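Side-chain contacts in transcriptional regulator, ROK family (Vibrio cholerae O1 biovar eltor, PDB 1Z05), which probably binds DNA and regulates transcription, most likely of genes for carbohydrate metabolism, as a zinc-containing homologue of Mlc: residues Arg43-Ile48 against Thr103-Trp108; Ile73-Ile78 against Ile83-Val88; Ala302-Gly307 against Asp331-Asp336. All coordinates share one frame; numbering follows the deposited sequence. Where two conformers were deposited one is given.

Contact 1: residues Arg43-Ile48 against Thr103-Trp108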
loop_
_atom_site.group_PDB
_atom_site.type_symbol
_atom_site.label_atom_id
_atom_site.label_comp_id
_atom_site.label_asym_id
_atom_site.label_seq_id
_atom_site.Cartn_x
_atom_site.Cartn_y
_atom_site.Cartn_z
ATOM N N ARG A 43 -5.102 19.431 8.037
ATOM C CA ARG A 43 -4.451 19.099 9.309
ATOM C C ARG A 43 -5.040 19.894 10.482
ATOM O O ARG A 43 -5.330 19.331 11.539
ATOM C CB ARG A 43 -2.944 19.330 9.216
ATOM C CG ARG A 43 -2.233 18.303 8.341
ATOM C CD ARG A 43 -0.714 18.512 8.305
ATOM N NE ARG A 43 -0.084 18.145 9.576
ATOM C CZ ARG A 43 0.636 18.967 10.339
ATOM N NH1 ARG A 43 0.857 20.223 9.965
ATOM N NH2 ARG A 43 1.156 18.520 11.476
ATOM N N VAL A 44 -5.214 21.198 10.281
ATOM C CA VAL A 44 -5.786 22.075 11.308
ATOM C C VAL A 44 -7.252 21.728 11.589
ATOM O O VAL A 44 -7.664 21.638 12.744
ATOM C CB VAL A 44 -5.628 23.566 10.935
ATOM C CG1 VAL A 44 -6.494 24.465 11.837
ATOM C CG2 VAL A 44 -4.167 23.974 11.040
ATOM N N TYR A 45 -8.024 21.522 10.529
ATOM C CA TYR A 45 -9.439 21.165 10.668
ATOM C C TYR A 45 -9.645 19.838 11.414
ATOM O O TYR A 45 -10.563 19.711 12.249
ATOM C CB TYR A 45 -10.087 21.113 9.287
ATOM C CG TYR A 45 -11.544 20.769 9.327
ATOM C CD1 TYR A 45 -12.510 21.772 9.483
ATOM C CD2 TYR A 45 -11.972 19.441 9.218
ATOM C CE1 TYR A 45 -13.874 21.457 9.521
ATOM C CE2 TYR A 45 -13.336 19.120 9.266
ATOM C CZ TYR A 45 -14.273 20.132 9.419
ATOM O OH TYR A 45 -15.617 19.830 9.442
ATOM N N LYS A 46 -8.804 18.851 11.106
ATOM C CA LYS A 46 -8.840 17.555 11.810
ATOM C C LYS A 46 -8.549 17.706 13.308
ATOM O O LYS A 46 -9.217 17.081 14.141
ATOM C CB LYS A 46 -7.885 16.544 11.164
ATOM C CG LYS A 46 -7.976 15.140 11.764
ATOM C CD LYS A 46 -6.938 14.203 11.167
ATOM C CE LYS A 46 -7.010 12.820 11.789
ATOM N NZ LYS A 46 -6.094 11.899 11.054
ATOM N N LEU A 47 -7.562 18.533 13.650
ATOM C CA LEU A 47 -7.281 18.828 15.060
ATOM C C LEU A 47 -8.487 19.451 15.774
ATOM O O LEU A 47 -8.857 19.027 16.872
ATOM C CB LEU A 47 -6.051 19.733 15.194
ATOM C CG LEU A 47 -4.686 19.047 15.072
ATOM C CD1 LEU A 47 -3.567 20.087 15.020
ATOM C CD2 LEU A 47 -4.448 18.052 16.208
ATOM N N ILE A 48 -9.102 20.444 15.134
ATOM C CA ILE A 48 -10.292 21.108 15.676
ATOM C C ILE A 48 -11.472 20.132 15.823
ATOM O O ILE A 48 -12.174 20.131 16.847
ATOM C CB ILE A 48 -10.696 22.321 14.801
ATOM C CG1 ILE A 48 -9.585 23.367 14.813
ATOM C CG2 ILE A 48 -11.980 22.956 15.310
ATOM C CD1 ILE A 48 -9.710 24.418 13.739
ATOM N N THR A 103 -15.579 22.644 15.257
ATOM C CA THR A 103 -16.192 22.502 13.945
ATOM C C THR A 103 -17.650 22.960 14.033
ATOM O O THR A 103 -18.332 22.741 15.046
ATOM C CB THR A 103 -16.115 21.059 13.413
ATOM O OG1 THR A 103 -16.610 20.164 14.406
ATOM C CG2 THR A 103 -14.683 20.700 13.102
ATOM N N ASN A 104 -18.101 23.612 12.967
ATOM C CA ASN A 104 -19.441 24.148 12.869
ATOM C C ASN A 104 -20.238 23.317 11.862
ATOM O O ASN A 104 -20.544 23.787 10.767
ATOM C CB ASN A 104 -19.367 25.620 12.441
ATOM C CG ASN A 104 -20.713 26.322 12.493
ATOM O OD1 ASN A 104 -21.639 25.892 13.189
ATOM N ND2 ASN A 104 -20.821 27.422 11.763
ATOM N N ASN A 105 -20.554 22.079 12.240
ATOM C CA ASN A 105 -21.204 21.111 11.344
ATOM C C ASN A 105 -22.664 21.389 11.030
ATOM O O ASN A 105 -23.155 20.993 9.973
ATOM C CB ASN A 105 -21.086 19.681 11.902
ATOM C CG ASN A 105 -19.713 19.055 11.650
ATOM O OD1 ASN A 105 -18.888 19.602 10.925
ATOM N ND2 ASN A 105 -19.478 17.897 12.249
ATOM N N LEU A 106 -23.361 22.044 11.958
ATOM C CA LEU A 106 -24.799 22.238 11.843
ATOM C C LEU A 106 -25.130 23.167 10.679
ATOM O O LEU A 106 -24.648 24.302 10.623
ATOM C CB LEU A 106 -25.388 22.763 13.165
ATOM C CG LEU A 106 -26.884 22.555 13.398
ATOM C CD1 LEU A 106 -27.254 21.066 13.453
ATOM C CD2 LEU A 106 -27.346 23.261 14.673
ATOM N N GLY A 107 -25.928 22.655 9.748
ATOM C CA GLY A 107 -26.268 23.367 8.525
ATOM C C GLY A 107 -25.578 22.799 7.304
ATOM O O GLY A 107 -26.057 22.970 6.176
ATOM N N TRP A 108 -24.449 22.127 7.521
ATOM C CA TRP A 108 -23.689 21.525 6.430
ATOM C C TRP A 108 -24.098 20.078 6.236
ATOM O O TRP A 108 -24.272 19.332 7.206
ATOM C CB TRP A 108 -22.194 21.541 6.727
ATOM C CG TRP A 108 -21.591 22.891 6.868
ATOM C CD1 TRP A 108 -21.120 23.457 8.016
ATOM C CD2 TRP A 108 -21.330 23.829 5.821
ATOM N NE1 TRP A 108 -20.596 24.693 7.753
ATOM C CE2 TRP A 108 -20.710 24.950 6.412
ATOM C CE3 TRP A 108 -21.557 23.830 4.439
ATOM C CZ2 TRP A 108 -20.329 26.074 5.674
ATOM C CZ3 TRP A 108 -21.178 24.954 3.699
ATOM C CH2 TRP A 108 -20.574 26.061 4.323
HETATM O O HOH W 1 -17.348 22.000 9.526
HETATM O O HOH W 2 -16.808 17.681 10.405
HETATM O O HOH W 3 -14.688 20.521 17.243
#
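T103 meets Y45 and I48 where the wing of the N-terminal winged helix-turn-helix unit leads into the ROK body. Helix 35-51 supplies Y45 and I48. T103 ends wing strand 99-103, and its CA is 6.3 Å from the CA of I48. The methyl CG2 of T103 makes a CH-pi contact with the Y45 ring. T103 CG2 lies 4.1 Å from the centroid of the Y45 ring and 30° off the normal, so the contact is off-centre. The Y45 ring can reach this methyl because its CG stands anti to the backbone N (chi1 -179°). On the backbone side of T103, I48 CG2 packs 3.6 Å from T103 N. A water joins the same two residues, donating to I48 O and accepting from T103 N. The hydroxyl of T103 instead turns to D49 on the same helix, where OG1 is hydrogen-bonded to OD1.

The amide plane of N105 stands 41° from the Y45 ring. Two waters bridge Y45 and N105. The hydroxyl donates to one, which lies in the ring plane, and accepts from the other at 2.6 Å from Y45 OH. Both waters donate to N105 OD1. N105 also opens the type II turn N105-W108, closed by the bond from W108 N to N105 O. The side chains of Y45, N105 and W108 all touch L127. The indole of W108 is anchored by a hydrogen bond from NE1 to H81 O.

Contact 2: residues Ile73-Ile78 against Ile83-Val88. With SO4 (sulfate ion), chain G.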
loop_
_atom_site.group_PDB
_atom_site.type_symbol
_atom_site.label_atom_id
_atom_site.label_comp_id
_atom_site.label_asym_id
_atom_site.label_seq_id
_atom_site.Cartn_x
_atom_site.Cartn_y
_atom_site.Cartn_z
ATOM N N ILE A 73 -5.023 30.170 8.158
ATOM C CA ILE A 73 -5.872 28.991 7.978
ATOM C C ILE A 73 -7.214 29.122 8.714
ATOM O O ILE A 73 -8.275 28.905 8.115
ATOM C CB ILE A 73 -5.160 27.673 8.399
ATOM C CG1 ILE A 73 -3.992 27.370 7.442
ATOM C CG2 ILE A 73 -6.155 26.513 8.420
ATOM C CD1 ILE A 73 -2.901 26.477 8.032
ATOM N N THR A 74 -7.170 29.463 10.001
ATOM C CA THR A 74 -8.405 29.587 10.775
ATOM C C THR A 74 -9.300 30.704 10.253
ATOM O O THR A 74 -10.520 30.569 10.273
ATOM C CB THR A 74 -8.156 29.806 12.289
ATOM O OG1 THR A 74 -7.256 30.901 12.484
ATOM C CG2 THR A 74 -7.597 28.544 12.940
ATOM N N ARG A 75 -8.703 31.807 9.797
ATOM C CA ARG A 75 -9.494 32.917 9.274
ATOM C C ARG A 75 -10.311 32.499 8.043
ATOM O O ARG A 75 -11.495 32.827 7.947
ATOM C CB ARG A 75 -8.613 34.147 8.997
ATOM C CG ARG A 75 -9.335 35.419 8.487
ATOM C CD ARG A 75 -10.619 35.783 9.263
ATOM N NE ARG A 75 -10.505 35.619 10.713
ATOM C CZ ARG A 75 -11.533 35.661 11.558
ATOM N NH1 ARG A 75 -12.766 35.869 11.109
ATOM N NH2 ARG A 75 -11.330 35.497 12.857
ATOM N N GLU A 76 -9.674 31.792 7.105
ATOM C CA GLU A 76 -10.390 31.256 5.945
ATOM C C GLU A 76 -11.490 30.273 6.381
ATOM O O GLU A 76 -12.599 30.308 5.848
ATOM C CB GLU A 76 -9.443 30.601 4.926
ATOM C CG GLU A 76 -8.412 31.551 4.329
ATOM C CD GLU A 76 -7.988 31.198 2.902
ATOM O OE1 GLU A 76 -8.513 30.214 2.326
ATOM O OE2 GLU A 76 -7.124 31.921 2.352
ATOM N N LEU A 77 -11.191 29.413 7.354
ATOM C CA LEU A 77 -12.185 28.440 7.822
ATOM C C LEU A 77 -13.344 29.096 8.581
ATOM O O LEU A 77 -14.495 28.685 8.430
ATOM C CB LEU A 77 -11.536 27.322 8.651
ATOM C CG LEU A 77 -10.505 26.388 7.997
ATOM C CD1 LEU A 77 -9.993 25.388 9.024
ATOM C CD2 LEU A 77 -11.050 25.667 6.767
ATOM N N ILE A 78 -13.044 30.118 9.381
ATOM C CA ILE A 78 -14.092 30.886 10.064
ATOM C C ILE A 78 -15.016 31.609 9.072
ATOM O O ILE A 78 -16.246 31.502 9.166
ATOM C CB ILE A 78 -13.506 31.883 11.102
ATOM C CG1 ILE A 78 -13.051 31.118 12.351
ATOM C CG2 ILE A 78 -14.553 32.957 11.483
ATOM C CD1 ILE A 78 -11.961 31.787 13.124
ATOM N N ILE A 83 -15.717 26.410 10.826
ATOM C CA ILE A 83 -15.360 26.360 12.241
ATOM C C ILE A 83 -15.883 27.605 12.918
ATOM O O ILE A 83 -16.233 28.582 12.243
ATOM C CB ILE A 83 -13.825 26.189 12.499
ATOM C CG1 ILE A 83 -13.024 27.435 12.061
ATOM C CG2 ILE A 83 -13.323 24.878 11.862
ATOM C CD1 ILE A 83 -11.512 27.325 12.296
ATOM N N HIS A 84 -15.948 27.569 14.242
ATOM C CA HIS A 84 -16.402 28.724 14.995
ATOM C C HIS A 84 -15.752 28.775 16.364
ATOM O O HIS A 84 -15.271 27.761 16.872
ATOM C CB HIS A 84 -17.928 28.740 15.110
ATOM C CG HIS A 84 -18.482 27.702 16.035
ATOM N ND1 HIS A 84 -18.903 27.997 17.313
ATOM C CD2 HIS A 84 -18.692 26.376 15.866
ATOM C CE1 HIS A 84 -19.349 26.898 17.893
ATOM N NE2 HIS A 84 -19.239 25.901 17.034
ATOM N N GLU A 85 -15.749 29.971 16.940
ATOM C CA GLU A 85 -15.246 30.220 18.289
ATOM C C GLU A 85 -16.118 31.302 18.935
ATOM O O GLU A 85 -16.882 31.981 18.244
ATOM C CB GLU A 85 -13.795 30.710 18.234
ATOM C CG GLU A 85 -13.617 31.991 17.414
ATOM C CD GLU A 85 -12.195 32.543 17.428
ATOM O OE1 GLU A 85 -11.413 32.190 18.340
ATOM O OE2 GLU A 85 -11.868 33.338 16.516
ATOM N N THR A 86 -16.026 31.445 20.254
ATOM C CA THR A 86 -16.494 32.666 20.911
ATOM C C THR A 86 -15.225 33.467 21.220
ATOM O O THR A 86 -14.407 33.055 22.055
ATOM C CB THR A 86 -17.303 32.404 22.207
ATOM O OG1 THR A 86 -18.418 31.551 21.926
ATOM C CG2 THR A 86 -17.834 33.727 22.812
ATOM N N THR A 87 -15.054 34.580 20.505
ATOM C CA THR A 87 -13.892 35.447 20.668
ATOM C C THR A 87 -13.968 36.194 21.998
ATOM O O THR A 87 -15.030 36.259 22.631
ATOM C CB THR A 87 -13.766 36.481 19.524
ATOM O OG1 THR A 87 -14.814 37.450 19.628
ATOM C CG2 THR A 87 -13.822 35.805 18.149
ATOM N N VAL A 88 -12.838 36.764 22.406
ATOM C CA VAL A 88 -12.769 37.589 23.617
ATOM C C VAL A 88 -13.772 38.752 23.550
ATOM O O VAL A 88 -14.490 39.020 24.517
ATOM C CB VAL A 88 -11.309 38.094 23.855
ATOM C CG1 VAL A 88 -11.237 39.130 24.966
ATOM C CG2 VAL A 88 -10.387 36.914 24.157
HETATM S S SO4 G . -7.740 37.167 12.651
HETATM O O1 SO4 G . -8.763 38.206 12.766
HETATM O O2 SO4 G . -6.429 37.800 12.533
HETATM O O3 SO4 G . -7.788 36.301 13.830
HETATM O O4 SO4 G . -7.972 36.361 11.457
HETATM O O HOH W 4 -13.259 34.792 14.850
HETATM O O HOH W 5 -17.498 30.970 11.897
#
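The third helix and first wing strand of a winged helix-turn-helix unit meet here, with I83 of strand 83-86 set against L77 and I78 of helix 67-79. The two axes run at 101° to each other and approach to 7.8 Å. I83 does most of the touching. Its CG1 lies between the backbone N and the carbonyl carbon (chi1 67°), which turns CG1 and CD1 to L77 and I78. I83 CD1 rests 3.6 Å from L77 CB, while I83 CG1 meets I78 CG1 at 3.7 Å. I78 crosses I83 at about a right angle. T74 offers its CG2 to the same I83 tip more loosely. L101 of the neighbouring wing strand touches T74, I78 and I83 alike. A water donates to both I78 O and I83 O.

The outer part is polar. R75 and E85 have opposite charges but are too far apart for a salt bridge, with R75 NH2 and E85 OE2 4.3 Å from each other. A water spans them, accepting from R75 NH2 and donating to E85 OE2 at 2.6 Å. E85 OE2 also forms a salt bridge with R56. R75 bends at chi2 and chi3, and its NE donates to O4 of a sulfate, 2.7 Å away. The sulfate probably comes from the crystallisation liquor. A helix packed across the root of a two-stranded wing is characteristic of winged helix-turn-helix DNA-binding domains.

Contact 3: residues Ala302-Gly307 against Asp331-Asp336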
loop_
_atom_site.group_PDB
_atom_site.type_symbol
_atom_site.label_atom_id
_atom_site.label_comp_id
_atom_site.label_asym_id
_atom_site.label_seq_id
_atom_site.Cartn_x
_atom_site.Cartn_y
_atom_site.Cartn_z
ATOM N N ALA A 302 -26.307 -29.487 -2.560
ATOM C CA ALA A 302 -25.707 -30.758 -2.998
ATOM C C ALA A 302 -25.693 -31.826 -1.896
ATOM O O ALA A 302 -25.971 -32.994 -2.149
ATOM C CB ALA A 302 -24.289 -30.529 -3.543
ATOM N N ARG A 303 -25.379 -31.424 -0.670
ATOM C CA ARG A 303 -25.258 -32.393 0.431
ATOM C C ARG A 303 -26.624 -32.941 0.852
ATOM O O ARG A 303 -26.745 -34.116 1.204
ATOM C CB ARG A 303 -24.488 -31.778 1.603
ATOM C CG ARG A 303 -23.028 -31.448 1.254
ATOM C CD ARG A 303 -22.273 -30.726 2.379
ATOM N NE ARG A 303 -22.071 -31.633 3.505
ATOM C CZ ARG A 303 -21.274 -31.406 4.544
ATOM N NH1 ARG A 303 -20.563 -30.285 4.620
ATOM N NH2 ARG A 303 -21.190 -32.319 5.511
ATOM N N ILE A 304 -27.649 -32.093 0.786
ATOM C CA ILE A 304 -29.036 -32.524 1.036
ATOM C C ILE A 304 -29.546 -33.489 -0.049
ATOM O O ILE A 304 -30.223 -34.482 0.264
ATOM C CB ILE A 304 -29.988 -31.309 1.246
ATOM C CG1 ILE A 304 -29.726 -30.681 2.619
ATOM C CG2 ILE A 304 -31.456 -31.717 1.129
ATOM C CD1 ILE A 304 -30.194 -29.246 2.757
ATOM N N GLN A 305 -29.219 -33.190 -1.310
ATOM C CA GLN A 305 -29.578 -34.044 -2.448
ATOM C C GLN A 305 -28.910 -35.414 -2.332
ATOM O O GLN A 305 -29.494 -36.434 -2.717
ATOM C CB GLN A 305 -29.222 -33.351 -3.774
ATOM C CG GLN A 305 -29.383 -34.197 -5.056
ATOM C CD GLN A 305 -30.832 -34.550 -5.400
ATOM O OE1 GLN A 305 -31.748 -33.737 -5.245
ATOM N NE2 GLN A 305 -31.036 -35.771 -5.885
ATOM N N ALA A 306 -27.703 -35.435 -1.766
ATOM C CA ALA A 306 -26.957 -36.678 -1.557
ATOM C C ALA A 306 -27.465 -37.462 -0.340
ATOM O O ALA A 306 -27.031 -38.587 -0.092
ATOM C CB ALA A 306 -25.471 -36.389 -1.434
ATOM N N GLY A 307 -28.388 -36.863 0.410
ATOM C CA GLY A 307 -29.095 -37.566 1.473
ATOM C C GLY A 307 -28.591 -37.282 2.879
ATOM O O GLY A 307 -28.920 -38.010 3.803
ATOM N N ASP A 331 -27.794 -26.990 13.811
ATOM C CA ASP A 331 -27.954 -27.993 12.749
ATOM C C ASP A 331 -26.579 -28.486 12.303
ATOM O O ASP A 331 -25.784 -27.696 11.801
ATOM C CB ASP A 331 -28.738 -27.438 11.550
ATOM C CG ASP A 331 -28.925 -28.472 10.455
ATOM O OD1 ASP A 331 -29.589 -29.503 10.707
ATOM O OD2 ASP A 331 -28.392 -28.264 9.342
ATOM N N PRO A 332 -26.286 -29.784 12.509
ATOM C CA PRO A 332 -24.961 -30.338 12.203
ATOM C C PRO A 332 -24.467 -30.042 10.784
ATOM O O PRO A 332 -23.308 -29.662 10.609
ATOM C CB PRO A 332 -25.160 -31.842 12.402
ATOM C CG PRO A 332 -26.238 -31.927 13.437
ATOM C CD PRO A 332 -27.179 -30.807 13.099
ATOM N N LEU A 333 -25.333 -30.210 9.790
ATOM C CA LEU A 333 -24.959 -29.914 8.400
ATOM C C LEU A 333 -24.579 -28.441 8.175
ATOM O O LEU A 333 -23.531 -28.151 7.608
ATOM C CB LEU A 333 -26.044 -30.367 7.412
ATOM C CG LEU A 333 -25.773 -30.071 5.921
ATOM C CD1 LEU A 333 -24.508 -30.759 5.474
ATOM C CD2 LEU A 333 -26.941 -30.511 5.047
ATOM N N ALA A 334 -25.428 -27.524 8.632
ATOM C CA ALA A 334 -25.174 -26.090 8.497
ATOM C C ALA A 334 -23.924 -25.669 9.266
ATOM O O ALA A 334 -23.122 -24.881 8.773
ATOM C CB ALA A 334 -26.388 -25.296 8.959
ATOM N N VAL A 335 -23.757 -26.196 10.479
ATOM C CA VAL A 335 -22.530 -25.989 11.246
ATOM C C VAL A 335 -21.314 -26.429 10.426
ATOM O O VAL A 335 -20.352 -25.672 10.273
ATOM C CB VAL A 335 -22.571 -26.732 12.615
ATOM C CG1 VAL A 335 -21.182 -26.761 13.280
ATOM C CG2 VAL A 335 -23.606 -26.098 13.551
ATOM N N ASP A 336 -21.365 -27.637 9.878
ATOM C CA ASP A 336 -20.248 -28.159 9.080
ATOM C C ASP A 336 -19.931 -27.315 7.832
ATOM O O ASP A 336 -18.761 -27.106 7.483
ATOM C CB ASP A 336 -20.516 -29.609 8.679
ATOM C CG ASP A 336 -19.248 -30.335 8.261
ATOM O OD1 ASP A 336 -18.321 -30.469 9.108
ATOM O OD2 ASP A 336 -19.184 -30.777 7.087
#
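Two helix ends come together here, and the nearest CA atoms, those of R303 and L333, are 8.4 Å apart. Helix 293-305 is finishing and helix 332-356 is starting. R303 reaches across L333 to D336, one turn further on. Its chain bends at chi3 (69°), which brings the guanidinium over the leucine. L333 CD1 lies under one face of that group, offset toward the rim, and is 3.3 Å from R303 NE. The edge of the guanidinium takes D336. R303 NH1 and NH2 both donate to the single atom D336 OD2, at 2.9 and 3.0 Å. OD2 lies in the guanidinium plane, but the carboxylate is turned 86° to it. D336 OD2 meets NH1 with its anti lone pair, and NH2 comes in on the anti side but tilted out of the carboxylate plane. R303 NH2 also forms a salt bridge with E308, just past the end of its own helix.

The other branch of L333 faces I304, with L333 CD2 3.7 Å from I304 CG1.

Both helix ends are capped. G307 closes the first at positive phi. D331 is the N-cap of the second, its OD2 accepting from A334 N at 3.1 Å. Within the ROK family region, the C-terminal end of helix 293-305, with its Schellman motif, thus packs on the Asp-capped first turn of helix 332-356.

How the contacts relate
Contact 2 lies within the winged helix-turn-helix unit at the N-terminal end, and contact 1 lies at the junction of that unit with the ROK body. Their centres are 10 Å apart, and contact 2 is nested inside the loop closed by contact 1. They share apolar packing: I48 CD1 meets I83 CD1 at 3.7 Å, and V44 CB lies 3.9 Å from I73 CG2. Contact 3 follows later in the chain, on the opposite side of its centre. Its centre is 54 Å from that of contact 1 and 64 Å from that of contact 2. All three lie away from the zinc site of H269, C279, C281 and C286.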